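Local structure of putative sugar isomerase (Parabacteroides distasonis, 3LMZ) at residues I44-K50 against V75-G81; Y141-T145 against H166-C172; Y84-E88 against N111-Y117; I216-R220 against V253-T257. The protein is probably a sugar isomerase built on a xylose isomerase-like TIM barrel, though its substrate is not established. All blocks are in the same frame, centred on the assembly; numbering follows the deposited sequence.

Interaction 1 (I44-K50 against V75-G81); sequences IHYLCIK and VTGYAVG
Ile-49 and Gly-77 meet in the tightly packed part of two parallel strands, the CD1 methyl of Ile-49 lying 3.9 Å from the CA of Gly-77. A side chain on Gly-77 would run into that methyl, which is consistent with a glycine here. On the same face of the sheet Val-80 CG1 adjoins Ile-49 CB, and helix 88-101 covers both through Tyr-97. Val-75 CG1 packs on Leu-47 CB, and both residues touch Leu-39 of helix 32-41. This is the parallel pairing of a beta-alpha-beta crossover, strand 46-49, helix 60-72, strand 76-85, in the TIM barrel wall. Five backbone bonds join the strands, among them Ile-49 N to Ala-79 O at 2.9 Å and Gly-81 N to Ile-49 O at 2.8 Å. On the other face Tyr-78 has CG wedged between its backbone N and carbonyl carbon (chi1 79°), which carries the ring back across the neighbouring strand. Its CE1 lies 3.7 Å from Cys-48 CB, SG stands obliquely 4.8 Å from the ring centroid, and OH bonds to Asp-187 and Ser-229. The starting end is looser: Thr-76, exposed, runs alongside Tyr-46, and a water bridges Thr-76 OG1 (2.7 Å) and His-45 O.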
loop_
_atom_site.group_PDB
_atom_site.type_symbol
_atom_site.label_atom_id
_atom_site.label_comp_id
_atom_site.label_asym_id
_atom_site.label_seq_id
_atom_site.Cartn_x
_atom_site.Cartn_y
_atom_site.Cartn_z
ATOM N N ILE A 44 -12.297 0.510 -2.189
ATOM C CA ILE A 44 -12.913 0.296 -0.884
ATOM C C ILE A 44 -14.391 0.698 -1.009
ATOM O O ILE A 44 -14.693 1.781 -1.523
ATOM C CB ILE A 44 -12.204 1.122 0.251
ATOM C CG1 ILE A 44 -10.752 0.617 0.416
ATOM C CG2 ILE A 44 -13.033 1.103 1.550
ATOM C CD1 ILE A 44 -9.871 1.445 1.380
ATOM N N HIS A 45 -15.261 -0.155 -0.480
ATOM C CA HIS A 45 -16.699 -0.078 -0.773
ATOM C C HIS A 45 -17.537 0.188 0.460
ATOM O O HIS A 45 -18.733 0.200 0.339
ATOM C CB HIS A 45 -17.111 -1.372 -1.551
ATOM C CG HIS A 45 -16.354 -1.472 -2.820
ATOM N ND1 HIS A 45 -16.641 -0.659 -3.895
ATOM C CD2 HIS A 45 -15.280 -2.213 -3.170
ATOM C CE1 HIS A 45 -15.748 -0.890 -4.854
ATOM N NE2 HIS A 45 -14.904 -1.815 -4.425
ATOM N N TYR A 46 -16.884 0.406 1.620
ATOM C CA TYR A 46 -17.631 0.607 2.857
ATOM C C TYR A 46 -17.031 1.773 3.650
ATOM O O TYR A 46 -15.842 1.823 3.822
ATOM C CB TYR A 46 -17.610 -0.680 3.706
ATOM C CG TYR A 46 -18.280 -1.830 2.992
ATOM C CD1 TYR A 46 -19.657 -1.905 2.943
ATOM C CD2 TYR A 46 -17.533 -2.818 2.412
ATOM C CE1 TYR A 46 -20.297 -2.935 2.278
ATOM C CE2 TYR A 46 -18.154 -3.844 1.713
ATOM C CZ TYR A 46 -19.539 -3.891 1.673
ATOM O OH TYR A 46 -20.177 -4.939 1.001
ATOM N N LEU A 47 -17.932 2.617 4.183
ATOM C CA LEU A 47 -17.567 3.801 4.946
ATOM C C LEU A 47 -18.430 3.812 6.229
ATOM O O LEU A 47 -19.656 3.683 6.161
ATOM C CB LEU A 47 -17.840 5.060 4.138
ATOM C CG LEU A 47 -17.618 6.400 4.822
ATOM C CD1 LEU A 47 -16.144 6.587 5.281
ATOM C CD2 LEU A 47 -18.112 7.611 3.962
ATOM N N CYS A 48 -17.753 4.041 7.362
ATOM C CA CYS A 48 -18.468 4.295 8.587
ATOM C C CYS A 48 -18.753 5.801 8.658
ATOM O O CYS A 48 -17.846 6.621 8.462
ATOM C CB CYS A 48 -17.688 3.808 9.800
ATOM S SG CYS A 48 -18.765 3.664 11.280
ATOM N N ILE A 49 -20.028 6.183 8.909
ATOM C CA ILE A 49 -20.477 7.548 8.691
ATOM C C ILE A 49 -20.268 8.407 9.933
ATOM O O ILE A 49 -20.875 8.105 10.989
ATOM C CB ILE A 49 -22.003 7.552 8.336
ATOM C CG1 ILE A 49 -22.298 6.649 7.120
ATOM C CG2 ILE A 49 -22.506 9.015 8.112
ATOM C CD1 ILE A 49 -23.824 6.436 6.891
ATOM N N LYS A 50 -19.568 9.547 9.763
ATOM C CA LYS A 50 -19.310 10.521 10.806
ATOM C C LYS A 50 -20.133 11.790 10.621
ATOM O O LYS A 50 -20.508 12.127 9.508
ATOM C CB LYS A 50 -17.817 10.848 10.893
ATOM C CG LYS A 50 -16.968 9.820 11.615
ATOM C CD LYS A 50 -17.213 9.638 13.056
ATOM C CE LYS A 50 -16.853 10.844 13.893
ATOM N NZ LYS A 50 -16.959 10.565 15.332
ATOM N N VAL A 75 -19.686 3.131 -2.902
ATOM C CA VAL A 75 -19.528 3.031 -1.454
ATOM C C VAL A 75 -20.876 2.931 -0.768
ATOM O O VAL A 75 -21.823 3.580 -1.144
ATOM C CB VAL A 75 -18.779 4.294 -0.889
ATOM C CG1 VAL A 75 -18.761 4.346 0.627
ATOM C CG2 VAL A 75 -17.298 4.371 -1.471
ATOM N N THR A 76 -20.916 2.066 0.227
ATOM C CA THR A 76 -22.035 1.862 1.151
ATOM C C THR A 76 -21.653 2.409 2.533
ATOM O O THR A 76 -20.616 2.002 3.120
ATOM C CB THR A 76 -22.373 0.347 1.284
ATOM O OG1 THR A 76 -22.798 -0.149 -0.005
ATOM C CG2 THR A 76 -23.481 0.147 2.332
ATOM N N GLY A 77 -22.501 3.298 3.061
ATOM C CA GLY A 77 -22.389 3.717 4.424
ATOM C C GLY A 77 -22.979 2.628 5.304
ATOM O O GLY A 77 -24.196 2.448 5.344
ATOM N N TYR A 78 -22.128 1.899 6.037
ATOM C CA TYR A 78 -22.531 0.650 6.686
ATOM C C TYR A 78 -22.936 0.756 8.157
ATOM O O TYR A 78 -23.554 -0.197 8.713
ATOM C CB TYR A 78 -21.465 -0.437 6.514
ATOM C CG TYR A 78 -20.300 -0.295 7.455
ATOM C CD1 TYR A 78 -19.172 0.458 7.134
ATOM C CD2 TYR A 78 -20.308 -0.935 8.682
ATOM C CE1 TYR A 78 -18.089 0.586 8.057
ATOM C CE2 TYR A 78 -19.249 -0.813 9.588
ATOM C CZ TYR A 78 -18.117 -0.064 9.253
ATOM O OH TYR A 78 -17.067 0.100 10.141
ATOM N N ALA A 79 -22.528 1.852 8.784
ATOM C CA ALA A 79 -22.808 2.119 10.181
ATOM C C ALA A 79 -22.623 3.620 10.377
ATOM O O ALA A 79 -22.140 4.328 9.493
ATOM C CB ALA A 79 -21.844 1.316 11.062
ATOM N N VAL A 80 -23.045 4.051 11.558
ATOM C CA VAL A 80 -22.798 5.441 11.989
ATOM C C VAL A 80 -21.916 5.481 13.243
ATOM O O VAL A 80 -22.096 4.619 14.154
ATOM C CB VAL A 80 -24.113 6.246 12.269
ATOM C CG1 VAL A 80 -24.928 6.489 10.942
ATOM C CG2 VAL A 80 -25.013 5.568 13.327
ATOM N N GLY A 81 -20.984 6.447 13.261
ATOM C CA GLY A 81 -20.167 6.718 14.451
ATOM C C GLY A 81 -18.698 6.534 14.224
ATOM O O GLY A 81 -18.275 6.347 13.097
HETATM O O HOH W 1 -20.804 -0.574 -1.810
#

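Interaction 2 (Y141-T145 against H166-C172); sequences YPDAT and HDLRNGC
Asp-167 reaches across to the start of helix 144-151, where its OD1 accepts the backbone N-H of Ala-144 at 3.0 Å, on the syn side but 31° out of the carboxylate plane. Aspartate suits this place because the first N-H groups of a helix have no backbone acceptor a turn earlier. The torsion that sets CG opposite the backbone N (chi1 -152°) swings the carboxylate toward Ala-144, whose CB sits 3.6 Å from Asp-167 OD1; the small methyl lets the acid come close. Asn-170 ND2 gives a bent bond (135°) to Asp-143 OD2, 3.0 Å away, coming from above the carboxylate plane, with the amide and carboxylate nearly perpendicular. Cys-172 SG lies 3.2 Å from Asp-143 OD2. With Asp-177 also near, Asp-143 OD2 and Asp-167 OD1, 5.0 Å apart, may hold a proton more readily. Asp-143 is itself the N-cap, its OD1 taking the N-H of Asp-146. Replacing Asp-167 by an alanine would probably leave the Ala-144 N-H without its carboxylate acceptor and open a gap between the two segments. Farther out, Gly-171 ends helix 164-169 in a Schellman motif, flanked by Asn-170 and Cys-172, which both meet Asp-143. Ala-144 packs on Met-160 and Leu-162 of strand 158-163, while helix 174-181 touches Ala-144 and Cys-172 through Asp-177, so the contact joins two helix ends against the barrel wall.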
loop_
_atom_site.group_PDB
_atom_site.type_symbol
_atom_site.label_atom_id
_atom_site.label_comp_id
_atom_site.label_asym_id
_atom_site.label_seq_id
_atom_site.Cartn_x
_atom_site.Cartn_y
_atom_site.Cartn_z
ATOM N N TYR A 141 -13.580 2.596 28.920
ATOM C CA TYR A 141 -13.353 1.627 27.851
ATOM C C TYR A 141 -11.937 1.624 27.325
ATOM O O TYR A 141 -11.721 1.763 26.123
ATOM C CB TYR A 141 -14.326 1.820 26.676
ATOM C CG TYR A 141 -15.768 1.964 27.083
ATOM C CD1 TYR A 141 -16.426 0.939 27.718
ATOM C CD2 TYR A 141 -16.471 3.144 26.809
ATOM C CE1 TYR A 141 -17.764 1.089 28.143
ATOM C CE2 TYR A 141 -17.799 3.314 27.192
ATOM C CZ TYR A 141 -18.439 2.283 27.849
ATOM O OH TYR A 141 -19.768 2.480 28.256
ATOM N N PRO A 142 -10.954 1.444 28.227
ATOM C CA PRO A 142 -9.592 1.437 27.720
ATOM C C PRO A 142 -9.263 0.289 26.801
ATOM O O PRO A 142 -8.409 0.449 25.896
ATOM C CB PRO A 142 -8.718 1.339 28.989
ATOM C CG PRO A 142 -9.602 0.817 30.035
ATOM C CD PRO A 142 -11.029 1.216 29.674
ATOM N N ASP A 143 -9.913 -0.869 27.012
ATOM C CA ASP A 143 -9.567 -2.063 26.250
ATOM C C ASP A 143 -10.758 -3.031 26.036
ATOM O O ASP A 143 -11.870 -2.824 26.547
ATOM C CB ASP A 143 -8.339 -2.771 26.857
ATOM C CG ASP A 143 -8.620 -3.416 28.237
ATOM O OD1 ASP A 143 -9.790 -3.495 28.680
ATOM O OD2 ASP A 143 -7.605 -3.816 28.897
ATOM N N ALA A 144 -10.517 -4.127 25.336
ATOM C CA ALA A 144 -11.583 -5.029 24.951
ATOM C C ALA A 144 -12.159 -5.700 26.209
ATOM O O ALA A 144 -13.379 -5.839 26.322
ATOM C CB ALA A 144 -11.041 -6.068 23.999
ATOM N N THR A 145 -11.307 -6.047 27.183
ATOM C CA THR A 145 -11.783 -6.691 28.411
ATOM C C THR A 145 -12.729 -5.804 29.162
ATOM O O THR A 145 -13.746 -6.265 29.688
ATOM C CB THR A 145 -10.615 -7.058 29.322
ATOM O OG1 THR A 145 -9.763 -7.960 28.609
ATOM C CG2 THR A 145 -11.131 -7.659 30.677
ATOM N N HIS A 166 -5.462 0.538 19.742
ATOM C CA HIS A 166 -5.660 0.936 21.133
ATOM C C HIS A 166 -5.590 -0.242 22.112
ATOM O O HIS A 166 -5.054 -0.093 23.221
ATOM C CB HIS A 166 -6.969 1.689 21.307
ATOM C CG HIS A 166 -6.941 3.034 20.684
ATOM N ND1 HIS A 166 -5.810 3.838 20.722
ATOM C CD2 HIS A 166 -7.896 3.739 20.028
ATOM C CE1 HIS A 166 -6.081 4.981 20.111
ATOM N NE2 HIS A 166 -7.328 4.940 19.670
ATOM N N ASP A 167 -6.077 -1.396 21.705
ATOM C CA ASP A 167 -5.987 -2.581 22.544
ATOM C C ASP A 167 -4.509 -2.929 22.811
ATOM O O ASP A 167 -4.128 -3.172 23.942
ATOM C CB ASP A 167 -6.738 -3.745 21.878
ATOM C CG ASP A 167 -7.308 -4.782 22.875
ATOM O OD1 ASP A 167 -7.896 -4.412 23.913
ATOM O OD2 ASP A 167 -7.187 -5.969 22.502
ATOM N N LEU A 168 -3.693 -2.951 21.748
ATOM C CA LEU A 168 -2.305 -3.316 21.898
ATOM C C LEU A 168 -1.595 -2.269 22.757
ATOM O O LEU A 168 -0.748 -2.598 23.587
ATOM C CB LEU A 168 -1.591 -3.544 20.583
ATOM C CG LEU A 168 -0.191 -4.218 20.630
ATOM C CD1 LEU A 168 -0.268 -5.727 20.810
ATOM C CD2 LEU A 168 0.636 -3.921 19.364
ATOM N N ARG A 169 -1.932 -0.986 22.578
ATOM C CA ARG A 169 -1.317 0.088 23.383
ATOM C C ARG A 169 -1.683 -0.023 24.855
ATOM O O ARG A 169 -0.897 0.460 25.707
ATOM C CB ARG A 169 -1.692 1.454 22.871
ATOM C CG ARG A 169 -1.012 1.767 21.542
ATOM C CD ARG A 169 -1.479 3.127 20.986
ATOM N NE ARG A 169 -1.170 4.198 21.916
ATOM C CZ ARG A 169 -2.070 4.875 22.646
ATOM N NH1 ARG A 169 -3.353 4.643 22.540
ATOM N NH2 ARG A 169 -1.647 5.829 23.493
ATOM N N ASN A 170 -2.821 -0.637 25.171
ATOM C CA ASN A 170 -3.151 -0.923 26.547
ATOM C C ASN A 170 -2.423 -2.171 27.090
ATOM O O ASN A 170 -2.683 -2.552 28.267
ATOM C CB ASN A 170 -4.661 -1.072 26.783
ATOM C CG ASN A 170 -5.063 -0.613 28.165
ATOM O OD1 ASN A 170 -4.715 0.498 28.584
ATOM N ND2 ASN A 170 -5.776 -1.472 28.890
ATOM N N GLY A 171 -1.528 -2.783 26.316
ATOM C CA GLY A 171 -0.866 -4.014 26.736
ATOM C C GLY A 171 -1.644 -5.326 26.566
ATOM O O GLY A 171 -1.283 -6.368 27.154
ATOM N N CYS A 172 -2.651 -5.298 25.676
ATOM C CA CYS A 172 -3.524 -6.427 25.406
ATOM C C CYS A 172 -3.168 -6.985 24.062
ATOM O O CYS A 172 -2.634 -6.249 23.226
ATOM C CB CYS A 172 -4.986 -6.019 25.447
ATOM S SG CYS A 172 -5.501 -5.281 27.023
HETATM O O HOH W 2 -8.346 -6.423 26.693
#

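Interaction 3 (Y84-E88 against N111-Y117)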
loop_
_atom_site.group_PDB
_atom_site.type_symbol
_atom_site.label_atom_id
_atom_site.label_comp_id
_atom_site.label_asym_id
_atom_site.label_seq_id
_atom_site.Cartn_x
_atom_site.Cartn_y
_atom_site.Cartn_z
ATOM N N TYR A 84 -20.340 9.842 20.474
ATOM C CA TYR A 84 -20.208 9.943 21.910
ATOM C C TYR A 84 -21.603 10.294 22.467
ATOM O O TYR A 84 -22.307 11.156 21.875
ATOM C CB TYR A 84 -19.212 11.015 22.301
ATOM C CG TYR A 84 -17.769 10.591 22.135
ATOM C CD1 TYR A 84 -17.207 10.330 20.897
ATOM C CD2 TYR A 84 -16.973 10.370 23.246
ATOM C CE1 TYR A 84 -15.872 9.892 20.794
ATOM C CE2 TYR A 84 -15.641 9.958 23.147
ATOM C CZ TYR A 84 -15.087 9.759 21.920
ATOM O OH TYR A 84 -13.738 9.361 21.799
HETATM N N MSE A 85 -21.985 9.652 23.559
HETATM C CA MSE A 85 -23.314 9.811 24.149
HETATM C C MSE A 85 -23.211 10.003 25.655
HETATM O O MSE A 85 -22.830 9.071 26.342
HETATM C CB MSE A 85 -24.204 8.617 23.815
HETATM C CG MSE A 85 -24.263 8.369 22.351
HETATM SE SE MSE A 85 -25.296 6.769 21.835
HETATM C CE MSE A 85 -24.374 6.469 20.181
ATOM N N LYS A 86 -23.578 11.174 26.162
ATOM C CA LYS A 86 -23.448 11.466 27.602
ATOM C C LYS A 86 -24.812 11.719 28.287
ATOM O O LYS A 86 -24.844 12.098 29.458
ATOM C CB LYS A 86 -22.524 12.644 27.834
ATOM C CG LYS A 86 -23.072 13.972 27.300
ATOM C CD LYS A 86 -22.064 15.137 27.613
ATOM C CE LYS A 86 -22.375 16.435 26.854
ATOM N NZ LYS A 86 -22.358 16.300 25.372
ATOM N N SER A 87 -25.905 11.534 27.570
ATOM C CA SER A 87 -27.230 11.668 28.153
ATOM C C SER A 87 -28.218 10.802 27.402
ATOM O O SER A 87 -27.965 10.415 26.233
ATOM C CB SER A 87 -27.648 13.137 28.027
ATOM O OG SER A 87 -27.973 13.430 26.686
ATOM N N GLU A 88 -29.363 10.544 28.026
ATOM C CA GLU A 88 -30.382 9.733 27.388
ATOM C C GLU A 88 -30.852 10.423 26.097
ATOM O O GLU A 88 -31.167 9.749 25.113
ATOM C CB GLU A 88 -31.603 9.577 28.322
ATOM C CG GLU A 88 -31.315 8.683 29.461
ATOM C CD GLU A 88 -32.567 8.364 30.305
ATOM O OE1 GLU A 88 -33.679 8.858 29.996
ATOM O OE2 GLU A 88 -32.399 7.588 31.251
ATOM N N ASN A 111 -21.538 6.944 28.207
ATOM C CA ASN A 111 -21.092 6.946 29.599
ATOM C C ASN A 111 -21.515 5.590 30.225
ATOM O O ASN A 111 -22.582 5.021 29.908
ATOM C CB ASN A 111 -21.789 8.073 30.398
ATOM C CG ASN A 111 -21.329 9.470 30.008
ATOM O OD1 ASN A 111 -20.650 9.656 29.015
ATOM N ND2 ASN A 111 -21.710 10.466 30.809
ATOM N N TYR A 112 -20.693 5.053 31.112
ATOM C CA TYR A 112 -21.005 3.730 31.721
ATOM C C TYR A 112 -22.412 3.669 32.292
ATOM O O TYR A 112 -23.085 2.674 32.159
ATOM C CB TYR A 112 -20.043 3.420 32.900
ATOM C CG TYR A 112 -18.636 3.003 32.523
ATOM C CD1 TYR A 112 -18.381 1.980 31.649
ATOM C CD2 TYR A 112 -17.536 3.571 33.167
ATOM C CE1 TYR A 112 -17.103 1.627 31.306
ATOM C CE2 TYR A 112 -16.225 3.183 32.854
ATOM C CZ TYR A 112 -16.018 2.208 31.911
ATOM O OH TYR A 112 -14.751 1.763 31.534
ATOM N N GLU A 113 -22.824 4.728 32.962
ATOM C CA GLU A 113 -24.132 4.712 33.636
ATOM C C GLU A 113 -25.293 4.659 32.680
ATOM O O GLU A 113 -26.439 4.453 33.094
ATOM C CB GLU A 113 -24.275 5.903 34.611
ATOM C CG GLU A 113 -24.415 7.280 34.025
ATOM C CD GLU A 113 -23.094 7.966 33.621
ATOM O OE1 GLU A 113 -21.977 7.369 33.756
ATOM O OE2 GLU A 113 -23.196 9.161 33.169
ATOM N N LEU A 114 -25.028 4.924 31.413
ATOM C CA LEU A 114 -26.025 4.880 30.357
ATOM C C LEU A 114 -26.157 3.560 29.634
ATOM O O LEU A 114 -27.029 3.423 28.756
ATOM C CB LEU A 114 -25.811 6.006 29.340
ATOM C CG LEU A 114 -25.904 7.428 29.884
ATOM C CD1 LEU A 114 -25.453 8.452 28.845
ATOM C CD2 LEU A 114 -27.327 7.715 30.412
ATOM N N LEU A 115 -25.344 2.562 29.992
ATOM C CA LEU A 115 -25.451 1.253 29.375
ATOM C C LEU A 115 -26.839 0.599 29.500
ATOM O O LEU A 115 -27.359 0.022 28.536
ATOM C CB LEU A 115 -24.353 0.340 29.887
ATOM C CG LEU A 115 -22.962 0.673 29.286
ATOM C CD1 LEU A 115 -21.889 -0.061 30.065
ATOM C CD2 LEU A 115 -22.851 0.407 27.823
ATOM N N PRO A 116 -27.502 0.729 30.667
ATOM C CA PRO A 116 -28.885 0.217 30.715
ATOM C C PRO A 116 -29.834 0.870 29.689
ATOM O O PRO A 116 -30.709 0.233 29.094
ATOM C CB PRO A 116 -29.315 0.542 32.147
ATOM C CG PRO A 116 -28.014 0.571 32.922
ATOM C CD PRO A 116 -26.990 1.171 31.989
ATOM N N TYR A 117 -29.655 2.169 29.447
ATOM C CA TYR A 117 -30.461 2.840 28.445
ATOM C C TYR A 117 -30.129 2.383 27.022
ATOM O O TYR A 117 -31.012 2.202 26.183
ATOM C CB TYR A 117 -30.319 4.359 28.609
ATOM C CG TYR A 117 -31.438 5.128 27.920
ATOM C CD1 TYR A 117 -32.690 5.181 28.487
ATOM C CD2 TYR A 117 -31.231 5.827 26.752
ATOM C CE1 TYR A 117 -33.740 5.864 27.912
ATOM C CE2 TYR A 117 -32.282 6.518 26.123
ATOM C CZ TYR A 117 -33.530 6.565 26.753
ATOM O OH TYR A 117 -34.612 7.224 26.160
#
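Met-85, present as selenomethionine at the end of strand 76-85, accepts with its O the backbone N-H of Asn-111 at 3.1 Å, the donor approaching almost straight down the carbonyl bond (172° at the oxygen). In this TIM barrel the bond lies where two neighbouring parallel strands, 76-85 and 105-110, give way to their following helices. Ser-87 then N-caps helix 88-101 by accepting the N-H of Glu-90 with OG, a short hydroxyl reaching forward into the first turn. On the other segment a 3-10 turn, Leu-114 N to Asn-111 O, leads into helix 115-125. Among the side chains, Leu-114 puts its CD1 methyl on the backbone of the other loop, 3.4 Å from Ser-87 N, and also touches Ile-91; a branched apolar side chain suits a spot between loop backbone and helix. Asn-111 lays its amide beside Lys-86, OD1 being 3.6 Å from Lys-86 CA; its ND2 donates to Glu-113 OE2 at 3.1 Å, which would tend to set the rotation of the amide. The amine of Lys-86 makes a salt bridge with Glu-90. Tyr-117, with CG opposite the backbone N (chi1 -162°), offers a ring face to Glu-88, and its OH bonds to Asp-92. The carboxylate of Glu-88 stacks within 6° of parallel to that ring, and its CG stands 3.7 Å over the ring centroid in a CH-pi contact.

Interaction 4 (I216-R220 against V253-T257); sequences IRMMR and VSDLT
Arg-220 grips the C-terminal carboxylate of Thr-257 end-on, NH1 and NH2 both donating to the one oxygen O, at 2.9 and 3.0 Å. That oxygen lies close to the guanidinium plane, whereas both nitrogens stand well above the carboxylate plane on the same face of it. NH1 also makes a longer salt bridge to OXT. NE donates to Asn-16 OD1, a further hold on the guanidinium; Asn-16 ND2 donates to Ser-254 O. Thr-257 OXT accepts a hydrogen bond from a water, at 2.7 Å, which in turn accepts from Arg-217 NE. Thr-257 OG1 bonds to Val-253 O at 2.7 Å, an acceptor shared with Thr-257 N from the opposite face, while Ser-254 OG returns to Phe-250 O. A long arginine with several N-H groups suits a carboxylate on a neighbouring helix, and threonine offers both a hydroxyl for Val-253 O and a methyl for Arg-217. Apolar atoms pack around these bonds. Ile-216 CG2 covers one face of the Arg-220 guanidinium toward its rim and touches Thr-257 CB; Thr-257 CG2 sits over the Arg-217 guanidinium, 3.6 Å from NE. A leucine in place of Arg-220 would probably leave the terminal carboxylate without its direct charge partner and the C-terminal residue freer to turn. Both segments belong to helices packed outside the TIM barrel strands, 212-221 holding the end of the last helix, 240-256.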
loop_
_atom_site.group_PDB
_atom_site.type_symbol
_atom_site.label_atom_id
_atom_site.label_comp_id
_atom_site.label_asym_id
_atom_site.label_seq_id
_atom_site.Cartn_x
_atom_site.Cartn_y
_atom_site.Cartn_z
ATOM N N ILE A 216 -5.882 -11.900 10.738
ATOM C CA ILE A 216 -6.625 -12.453 9.605
ATOM C C ILE A 216 -6.983 -13.932 9.812
ATOM O O ILE A 216 -8.121 -14.341 9.593
ATOM C CB ILE A 216 -5.805 -12.302 8.342
ATOM C CG1 ILE A 216 -5.803 -10.825 7.938
ATOM C CG2 ILE A 216 -6.261 -13.276 7.225
ATOM C CD1 ILE A 216 -7.000 -10.358 7.285
ATOM N N ARG A 217 -6.036 -14.730 10.312
ATOM C CA ARG A 217 -6.338 -16.109 10.585
ATOM C C ARG A 217 -7.411 -16.235 11.655
ATOM O O ARG A 217 -8.285 -17.103 11.574
ATOM C CB ARG A 217 -5.076 -16.869 11.011
ATOM C CG ARG A 217 -4.103 -17.146 9.911
ATOM C CD ARG A 217 -2.925 -17.996 10.425
ATOM N NE ARG A 217 -1.772 -17.712 9.592
ATOM C CZ ARG A 217 -0.745 -16.934 9.943
ATOM N NH1 ARG A 217 -0.627 -16.413 11.177
ATOM N NH2 ARG A 217 0.223 -16.751 9.064
HETATM N N MSE A 218 -7.349 -15.380 12.673
HETATM C CA MSE A 218 -8.319 -15.444 13.747
HETATM C C MSE A 218 -9.718 -15.043 13.305
HETATM O O MSE A 218 -10.737 -15.598 13.769
HETATM C CB MSE A 218 -7.882 -14.606 14.972
HETATM C CG MSE A 218 -8.783 -14.810 16.184
HETATM SE SE MSE A 218 -8.977 -16.630 16.784
HETATM C CE MSE A 218 -7.158 -16.954 17.374
HETATM N N MSE A 219 -9.790 -14.088 12.405
HETATM C CA MSE A 219 -11.103 -13.674 11.888
HETATM C C MSE A 219 -11.769 -14.792 11.112
HETATM O O MSE A 219 -12.982 -14.947 11.157
HETATM C CB MSE A 219 -11.040 -12.381 11.065
HETATM C CG MSE A 219 -10.692 -11.134 11.894
HETATM SE SE MSE A 219 -10.793 -9.468 10.923
HETATM C CE MSE A 219 -9.174 -9.743 9.900
ATOM N N ARG A 220 -10.940 -15.540 10.388
ATOM C CA ARG A 220 -11.436 -16.749 9.713
ATOM C C ARG A 220 -11.882 -17.783 10.756
ATOM O O ARG A 220 -12.950 -18.365 10.646
ATOM C CB ARG A 220 -10.369 -17.329 8.808
ATOM C CG ARG A 220 -10.030 -16.510 7.606
ATOM C CD ARG A 220 -8.816 -17.065 6.890
ATOM N NE ARG A 220 -8.337 -16.117 5.889
ATOM C CZ ARG A 220 -7.145 -16.200 5.343
ATOM N NH1 ARG A 220 -6.350 -17.211 5.694
ATOM N NH2 ARG A 220 -6.760 -15.287 4.440
ATOM N N VAL A 253 -1.823 -8.944 3.026
ATOM C CA VAL A 253 -1.995 -9.889 4.145
ATOM C C VAL A 253 -3.303 -10.688 3.993
ATOM O O VAL A 253 -3.321 -11.904 4.175
ATOM C CB VAL A 253 -1.918 -9.223 5.519
ATOM C CG1 VAL A 253 -2.125 -10.278 6.642
ATOM C CG2 VAL A 253 -0.603 -8.538 5.695
ATOM N N SER A 254 -4.359 -10.005 3.561
ATOM C CA SER A 254 -5.702 -10.649 3.400
ATOM C C SER A 254 -5.654 -11.740 2.313
ATOM O O SER A 254 -6.274 -12.802 2.430
ATOM C CB SER A 254 -6.735 -9.613 3.007
ATOM O OG SER A 254 -6.879 -8.655 4.046
ATOM N N ASP A 255 -4.890 -11.436 1.254
ATOM C CA ASP A 255 -4.835 -12.290 0.082
ATOM C C ASP A 255 -3.957 -13.532 0.263
ATOM O O ASP A 255 -4.231 -14.621 -0.306
ATOM C CB ASP A 255 -4.238 -11.537 -1.122
ATOM C CG ASP A 255 -5.136 -10.467 -1.677
ATOM O OD1 ASP A 255 -6.336 -10.392 -1.297
ATOM O OD2 ASP A 255 -4.582 -9.666 -2.478
ATOM N N LEU A 256 -2.859 -13.378 1.012
ATOM C CA LEU A 256 -1.744 -14.339 1.024
ATOM C C LEU A 256 -1.667 -15.162 2.305
ATOM O O LEU A 256 -0.924 -16.168 2.362
ATOM C CB LEU A 256 -0.425 -13.582 0.796
ATOM C CG LEU A 256 -0.261 -12.861 -0.564
ATOM C CD1 LEU A 256 1.019 -12.077 -0.531
ATOM C CD2 LEU A 256 -0.294 -13.828 -1.771
ATOM N N THR A 257 -2.392 -14.737 3.343
ATOM C CA THR A 257 -2.340 -15.436 4.634
ATOM C C THR A 257 -3.214 -16.672 4.495
ATOM O O THR A 257 -4.245 -16.703 3.814
ATOM C CB THR A 257 -2.831 -14.544 5.785
ATOM O OG1 THR A 257 -1.920 -13.461 5.916
ATOM C CG2 THR A 257 -2.888 -15.313 7.100
ATOM O OXT THR A 257 -2.894 -17.722 5.076
HETATM O O HOH W 3 -1.210 -18.527 7.069
#

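How the interactions relate
Interactions 1 and 3 use the two ends of strand 76-85: one pairs it with strand 46-49, the other ties its exit loop to the start of helix 115-125, with centres 24 Å apart. Interaction 3 touches interaction 2 directly, since Tyr-112 OH lies 3.0 Å from Tyr-141 N, a probable hydrogen bond. Interaction 4 lies about 35 Å from interaction 3 and 22 Å from interactions 1 and 2 between centres; like interaction 2 it touches the second subunit, Leu-168 packing on that subunit's Val-7 and Val-253 on that subunit's Leu-256. Bound citrate, probably from crystallisation, is hydrogen-bonded to Lys-50, His-166 and Tyr-84, so segments of interactions 1, 2 and 3 each supply a residue to what may mark a pocket.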